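Local coordinates for protein cadherin-23 (Mus musculus, PDB 5VH2) that probably mediates calcium-dependent cell adhesion in hearing mechanotransduction, through extracellular cadherin repeats joined by metal-binding linkers, at residues A[18-23]-A[70-75]; A[103-108]-A[139-144]. The protein carries 1 engineered substitution. All coordinates share one frame; numbering follows the deposited sequence.

Contact 1: residues A[18-23]-A[70-75]; sequences LRETAG and YLDYET. With CA (calcium ion), chain G; CA (calcium ion), chain F.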
loop_
_atom_site.group_PDB
_atom_site.type_symbol
_atom_site.label_atom_id
_atom_site.label_comp_id
_atom_site.label_asym_id
_atom_site.label_seq_id
_atom_site.Cartn_x
_atom_site.Cartn_y
_atom_site.Cartn_z
ATOM N N LEU A 18 -12.310 3.227 3.745
ATOM C CA LEU A 18 -12.298 1.776 3.816
ATOM C C LEU A 18 -10.847 1.324 3.801
ATOM O O LEU A 18 -10.086 1.679 2.905
ATOM C CB LEU A 18 -13.032 1.178 2.618
ATOM C CG LEU A 18 -13.105 -0.341 2.464
ATOM C CD1 LEU A 18 -13.933 -0.936 3.574
ATOM C CD2 LEU A 18 -13.738 -0.733 1.149
ATOM N N ARG A 19 -10.470 0.543 4.804
ATOM C CA ARG A 19 -9.083 0.127 4.961
ATOM C C ARG A 19 -8.678 -0.715 3.743
ATOM O O ARG A 19 -9.346 -1.711 3.444
ATOM C CB ARG A 19 -8.944 -0.700 6.242
ATOM C CG ARG A 19 -9.276 0.057 7.530
ATOM C CD ARG A 19 -9.212 -0.780 8.775
ATOM N NE ARG A 19 -7.877 -1.321 9.024
ATOM C CZ ARG A 19 -7.478 -1.841 10.189
ATOM N NH1 ARG A 19 -8.281 -1.885 11.261
ATOM N NH2 ARG A 19 -6.243 -2.317 10.311
ATOM N N GLU A 20 -7.608 -0.335 3.046
ATOM C CA GLU A 20 -7.211 -1.061 1.819
ATOM C C GLU A 20 -6.854 -2.523 2.086
ATOM O O GLU A 20 -7.051 -3.370 1.209
ATOM C CB GLU A 20 -6.079 -0.355 1.046
ATOM C CG GLU A 20 -4.757 -0.359 1.768
ATOM C CD GLU A 20 -3.562 -0.007 0.899
ATOM O OE1 GLU A 20 -3.467 -0.462 -0.273
ATOM O OE2 GLU A 20 -2.682 0.707 1.426
ATOM N N THR A 21 -6.378 -2.815 3.299
ATOM C CA THR A 21 -6.069 -4.202 3.695
ATOM C C THR A 21 -7.272 -4.948 4.269
ATOM O O THR A 21 -7.116 -6.026 4.843
ATOM C CB THR A 21 -4.917 -4.285 4.739
ATOM O OG1 THR A 21 -5.296 -3.648 5.965
ATOM C CG2 THR A 21 -3.636 -3.659 4.202
ATOM N N ALA A 22 -8.475 -4.400 4.115
ATOM C CA ALA A 22 -9.685 -5.112 4.522
ATOM C C ALA A 22 -9.772 -6.496 3.878
ATOM O O ALA A 22 -9.343 -6.688 2.734
ATOM C CB ALA A 22 -10.919 -4.295 4.188
ATOM N N GLY A 23 -10.304 -7.451 4.639
ATOM C CA GLY A 23 -10.456 -8.827 4.180
ATOM C C GLY A 23 -11.650 -9.002 3.262
ATOM O O GLY A 23 -12.506 -8.133 3.160
ATOM N N TYR A 70 -9.083 -8.622 -3.039
ATOM C CA TYR A 70 -8.275 -7.733 -2.253
ATOM C C TYR A 70 -8.280 -6.340 -2.865
ATOM O O TYR A 70 -8.542 -6.173 -4.084
ATOM C CB TYR A 70 -6.882 -8.295 -2.136
ATOM C CG TYR A 70 -6.896 -9.628 -1.438
ATOM C CD1 TYR A 70 -7.283 -9.697 -0.113
ATOM C CD2 TYR A 70 -6.567 -10.828 -2.094
ATOM C CE1 TYR A 70 -7.264 -10.905 0.590
ATOM C CE2 TYR A 70 -6.617 -12.044 -1.434
ATOM C CZ TYR A 70 -6.959 -12.073 -0.081
ATOM O OH TYR A 70 -7.033 -13.252 0.622
ATOM N N LEU A 71 -8.100 -5.346 -1.994
ATOM C CA LEU A 71 -8.041 -3.964 -2.427
ATOM C C LEU A 71 -6.608 -3.490 -2.370
ATOM O O LEU A 71 -5.756 -4.173 -1.799
ATOM C CB LEU A 71 -8.946 -3.067 -1.575
ATOM C CG LEU A 71 -10.413 -3.485 -1.552
ATOM C CD1 LEU A 71 -11.107 -2.815 -0.370
ATOM C CD2 LEU A 71 -11.072 -3.095 -2.863
ATOM N N ASP A 72 -6.354 -2.383 -3.075
ATOM C CA ASP A 72 -5.040 -1.784 -3.100
ATOM C C ASP A 72 -5.115 -0.267 -3.355
ATOM O O ASP A 72 -5.482 0.193 -4.466
ATOM C CB ASP A 72 -4.201 -2.506 -4.146
ATOM C CG ASP A 72 -2.738 -2.119 -4.105
ATOM O OD1 ASP A 72 -2.290 -1.438 -3.134
ATOM O OD2 ASP A 72 -2.036 -2.531 -5.060
ATOM N N TYR A 73 -4.754 0.509 -2.329
ATOM C CA TYR A 73 -4.648 1.960 -2.455
ATOM C C TYR A 73 -3.722 2.359 -3.596
ATOM O O TYR A 73 -4.037 3.245 -4.403
ATOM C CB TYR A 73 -4.127 2.558 -1.164
ATOM C CG TYR A 73 -4.116 4.060 -1.148
ATOM C CD1 TYR A 73 -5.252 4.773 -0.789
ATOM C CD2 TYR A 73 -2.977 4.773 -1.458
ATOM C CE1 TYR A 73 -5.264 6.156 -0.761
ATOM C CE2 TYR A 73 -2.979 6.171 -1.437
ATOM C CZ TYR A 73 -4.136 6.854 -1.091
ATOM O OH TYR A 73 -4.190 8.225 -1.060
ATOM N N GLU A 74 -2.602 1.659 -3.679
ATOM C CA GLU A 74 -1.570 1.938 -4.673
ATOM C C GLU A 74 -1.942 1.531 -6.094
ATOM O O GLU A 74 -1.254 1.924 -7.011
ATOM C CB GLU A 74 -0.256 1.250 -4.275
ATOM C CG GLU A 74 0.552 1.942 -3.155
ATOM C CD GLU A 74 -0.056 1.808 -1.755
ATOM O OE1 GLU A 74 0.124 2.749 -0.953
ATOM O OE2 GLU A 74 -0.704 0.778 -1.436
ATOM N N THR A 75 -2.999 0.748 -6.294
ATOM C CA THR A 75 -3.529 0.469 -7.653
ATOM C C THR A 75 -4.793 1.273 -7.977
ATOM O O THR A 75 -4.988 1.654 -9.121
ATOM C CB THR A 75 -3.868 -1.014 -7.842
ATOM O OG1 THR A 75 -2.701 -1.795 -7.606
ATOM C CG2 THR A 75 -4.407 -1.281 -9.282
HETATM CA CA CA G . -0.935 -1.134 -1.026
HETATM CA CA CA F . -0.561 1.435 1.246
#

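Contact 2: residues A[103-108]-A[139-144]; sequences LLNELD and DIDNLN. Engineered in segment 139-144: D139 (natural residue Ser). With CA (calcium ion), chain F; NA (sodium ion), chain H; CA (calcium ion), chain G.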
loop_
_atom_site.group_PDB
_atom_site.type_symbol
_atom_site.label_atom_id
_atom_site.label_comp_id
_atom_site.label_asym_id
_atom_site.label_seq_id
_atom_site.Cartn_x
_atom_site.Cartn_y
_atom_site.Cartn_z
ATOM N N LEU A 103 -10.529 4.688 -0.389
ATOM C CA LEU A 103 -9.707 3.762 0.384
ATOM C C LEU A 103 -8.734 4.505 1.299
ATOM O O LEU A 103 -8.241 5.589 0.965
ATOM C CB LEU A 103 -8.891 2.878 -0.554
ATOM C CG LEU A 103 -9.609 1.880 -1.446
ATOM C CD1 LEU A 103 -8.607 0.881 -1.989
ATOM C CD2 LEU A 103 -10.670 1.139 -0.659
ATOM N N LEU A 104 -8.435 3.889 2.435
ATOM C CA LEU A 104 -7.492 4.432 3.398
ATOM C C LEU A 104 -6.141 3.778 3.113
ATOM O O LEU A 104 -6.005 2.566 3.194
ATOM C CB LEU A 104 -7.984 4.126 4.817
ATOM C CG LEU A 104 -7.025 4.247 6.007
ATOM C CD1 LEU A 104 -6.492 5.654 6.120
ATOM C CD2 LEU A 104 -7.767 3.877 7.279
ATOM N N ASN A 105 -5.156 4.571 2.728
ATOM C CA ASN A 105 -3.793 4.074 2.590
ATOM C C ASN A 105 -3.286 3.561 3.930
ATOM O O ASN A 105 -3.363 4.248 4.937
ATOM C CB ASN A 105 -2.882 5.175 2.077
ATOM C CG ASN A 105 -1.487 4.670 1.733
ATOM O OD1 ASN A 105 -1.261 3.461 1.508
ATOM N ND2 ASN A 105 -0.532 5.600 1.681
ATOM N N GLU A 106 -2.845 2.319 3.942
ATOM C CA GLU A 106 -2.214 1.739 5.102
ATOM C C GLU A 106 -0.833 1.263 4.714
ATOM O O GLU A 106 -0.533 1.117 3.527
ATOM C CB GLU A 106 -3.001 0.538 5.578
ATOM C CG GLU A 106 -4.472 0.771 5.854
ATOM C CD GLU A 106 -5.071 -0.412 6.597
ATOM O OE1 GLU A 106 -4.829 -0.524 7.822
ATOM O OE2 GLU A 106 -5.728 -1.264 5.948
ATOM N N LEU A 107 -0.005 1.015 5.715
ATOM C CA LEU A 107 1.363 0.591 5.502
ATOM C C LEU A 107 1.415 -0.895 5.160
ATOM O O LEU A 107 1.556 -1.750 6.039
ATOM C CB LEU A 107 2.170 0.882 6.751
ATOM C CG LEU A 107 3.691 0.871 6.597
ATOM C CD1 LEU A 107 4.246 2.099 5.871
ATOM C CD2 LEU A 107 4.287 0.768 7.989
ATOM N N ASP A 108 1.327 -1.185 3.864
ATOM C CA ASP A 108 1.325 -2.555 3.340
ATOM C C ASP A 108 2.279 -2.770 2.144
ATOM O O ASP A 108 2.145 -3.740 1.413
ATOM C CB ASP A 108 -0.100 -2.922 2.923
ATOM C CG ASP A 108 -0.609 -2.101 1.733
ATOM O OD1 ASP A 108 -0.114 -0.979 1.485
ATOM O OD2 ASP A 108 -1.528 -2.567 1.042
ATOM N N ASP A 139 9.716 5.247 1.251
ATOM C CA ASP A 139 8.576 4.390 1.526
ATOM C C ASP A 139 7.565 4.495 0.382
ATOM O O ASP A 139 6.967 5.555 0.154
ATOM C CB ASP A 139 7.925 4.833 2.842
ATOM C CG ASP A 139 6.680 4.082 3.171
ATOM O OD1 ASP A 139 6.575 2.918 2.739
ATOM O OD2 ASP A 139 5.833 4.663 3.883
ATOM N N ILE A 140 7.359 3.377 -0.307
ATOM C CA ILE A 140 6.327 3.292 -1.340
ATOM C C ILE A 140 4.984 3.788 -0.819
ATOM O O ILE A 140 4.312 4.525 -1.509
ATOM C CB ILE A 140 6.192 1.854 -1.890
ATOM C CG1 ILE A 140 7.431 1.494 -2.739
ATOM C CG2 ILE A 140 4.917 1.697 -2.711
ATOM C CD1 ILE A 140 7.586 0.015 -3.030
ATOM N N ASP A 141 4.621 3.408 0.402
ATOM C CA ASP A 141 3.338 3.806 1.007
ATOM C C ASP A 141 3.169 5.303 1.233
ATOM O O ASP A 141 2.036 5.768 1.397
ATOM C CB ASP A 141 3.125 3.111 2.360
ATOM C CG ASP A 141 2.914 1.625 2.234
ATOM O OD1 ASP A 141 1.797 1.184 1.851
ATOM O OD2 ASP A 141 3.877 0.886 2.545
ATOM N N ASN A 142 4.304 6.029 1.294
ATOM C CA ASN A 142 4.316 7.475 1.533
ATOM C C ASN A 142 3.717 7.848 2.891
ATOM O O ASN A 142 3.115 8.904 3.045
ATOM C CB ASN A 142 3.632 8.202 0.374
ATOM C CG ASN A 142 4.404 8.064 -0.919
ATOM O OD1 ASN A 142 5.621 7.924 -0.891
ATOM N ND2 ASN A 142 3.721 8.124 -2.052
ATOM N N LEU A 143 3.917 6.968 3.876
ATOM C CA LEU A 143 3.492 7.206 5.253
ATOM C C LEU A 143 4.681 7.427 6.191
ATOM O O LEU A 143 4.687 8.393 6.940
ATOM C CB LEU A 143 2.679 6.030 5.741
ATOM C CG LEU A 143 1.374 5.689 4.989
ATOM C CD1 LEU A 143 0.906 4.313 5.371
ATOM C CD2 LEU A 143 0.272 6.674 5.314
ATOM N N ASN A 144 5.693 6.568 6.115
ATOM C CA ASN A 144 6.769 6.540 7.107
ATOM C C ASN A 144 8.154 6.951 6.586
ATOM O O ASN A 144 8.473 6.879 5.400
ATOM C CB ASN A 144 6.876 5.127 7.724
ATOM C CG ASN A 144 5.698 4.781 8.614
ATOM O OD1 ASN A 144 4.806 5.600 8.808
ATOM N ND2 ASN A 144 5.690 3.578 9.152
HETATM CA CA CA F . -0.561 1.435 1.246
HETATM NA NA NA H . 6.529 0.877 2.439
HETATM CA CA CA G . -0.935 -1.134 -1.026
#

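Contact 1: residues A[18-23]-A[70-75]
E20 and the Asp-Tyr-Glu triplet D72, Y73 and E74 meet at the paired calcium sites ending the first of the two repeats present (EC12). The E20 carboxylate is shared between two metals: OE2 binds one calcium (chain F) at 2.2 Å, while OE1 binds the second (chain G) at 2.7 Å. OE1 also accepts a bond from Y73 N (2.6 Å, 152°), which arrives from above the carboxylate plane and helps to fix that plane's rotation. From CG outward E20 is extended, giving the reach that a glutamate has and an aspartate lacks. E20 is the XEX glutamate of cadherins and D72-Y73-E74 stands where DRE is usual; both supply ligands to the same ions. E74 bends at its second torsion (73°) and turns its carboxylate back on the ions: OE2 bridges both calciums, and OE1 joins it on that of chain F. D72 is short enough to bind the chain G ion through OD1 (2.5 Å) and still accept E74 N, closing an Asx turn. Its OD2 takes the hydroxyl of T75. Beneath this charged layer, L71 CD1 packs on L18 CD2 at 3.7 Å, the two leucines crossing nearly at right angles, with L103 of strand 94-104 alongside.

Contact 2: residues A[103-108]-A[139-144]
D141 reaches from the second of the two repeats (EC13) to segment 103-108, the end of strand 94-104 and the start of the linker, and its CB already lies 3.8 Å from L107 CD1. The first torsion (-68°) sets CG beside its own backbone N, and from there the carboxylate divides between two ions. OD1 binds the calcium of chain F at 2.5 Å and accepts D108 N (3.1 Å, 162°) from above the carboxylate plane; OD2 turns to the sodium. One carboxylate thus bridges calcium and sodium, and its OD1 also takes a linker N-H. The cadherin linker is usually DXNDN in sequence; its first place is held here by N105 and its third by L107. An asparagine suits this spot because its amide has two different ends: OD1 binds the same calcium at 2.2 Å, and ND2 donates to D141 O at 2.6 Å, in the carbonyl plane and nearly in its own amide plane. The calcium also takes E106 O and D108 OD1; D108 completes a bridge by giving both carboxylate oxygens to the chain G ion. L107, centre of an inverse gamma turn, supplies no metal ligand from its side chain. Its CD1 rests 3.6 Å from D139 OD2, and its CB packs on L143 CD1 at 3.9 Å. D139, engineered in place of serine, binds the sodium through OD1, with D193 and the carbonyls of E109 and A110 completing the site. On its other oxygen, OD2, the backbone N atoms of L143 and N144 converge from opposite faces of the plane, the latter at 2.9 Å, pinning the loop around the carboxylate in this variant. N144 lays ND2 against L107 CD2 while its amide finds its polar partner in D193.

Contact 1 closes before contact 2 opens along the chain, and their centres lie about 11 Å apart. One segment of each contact continues from the same mixed sheet of EC12, in which strands 12-19 and 94-104 run parallel as neighbours; L18 O and L104 N probably hydrogen-bond across them at 2.8 Å. T21 OG1 probably hydrogen-bonds E106 OE2 as well, a further tie between the contacts. Contact 1 stays within EC12 and gathers its calcium ligands at one end. Contact 2 carries the chain across to a loop of EC13. Because D141 shares the chain F calcium with E20 and E74, metal binding couples neighbouring repeats, consistent with calcium stiffening a cadherin under tension.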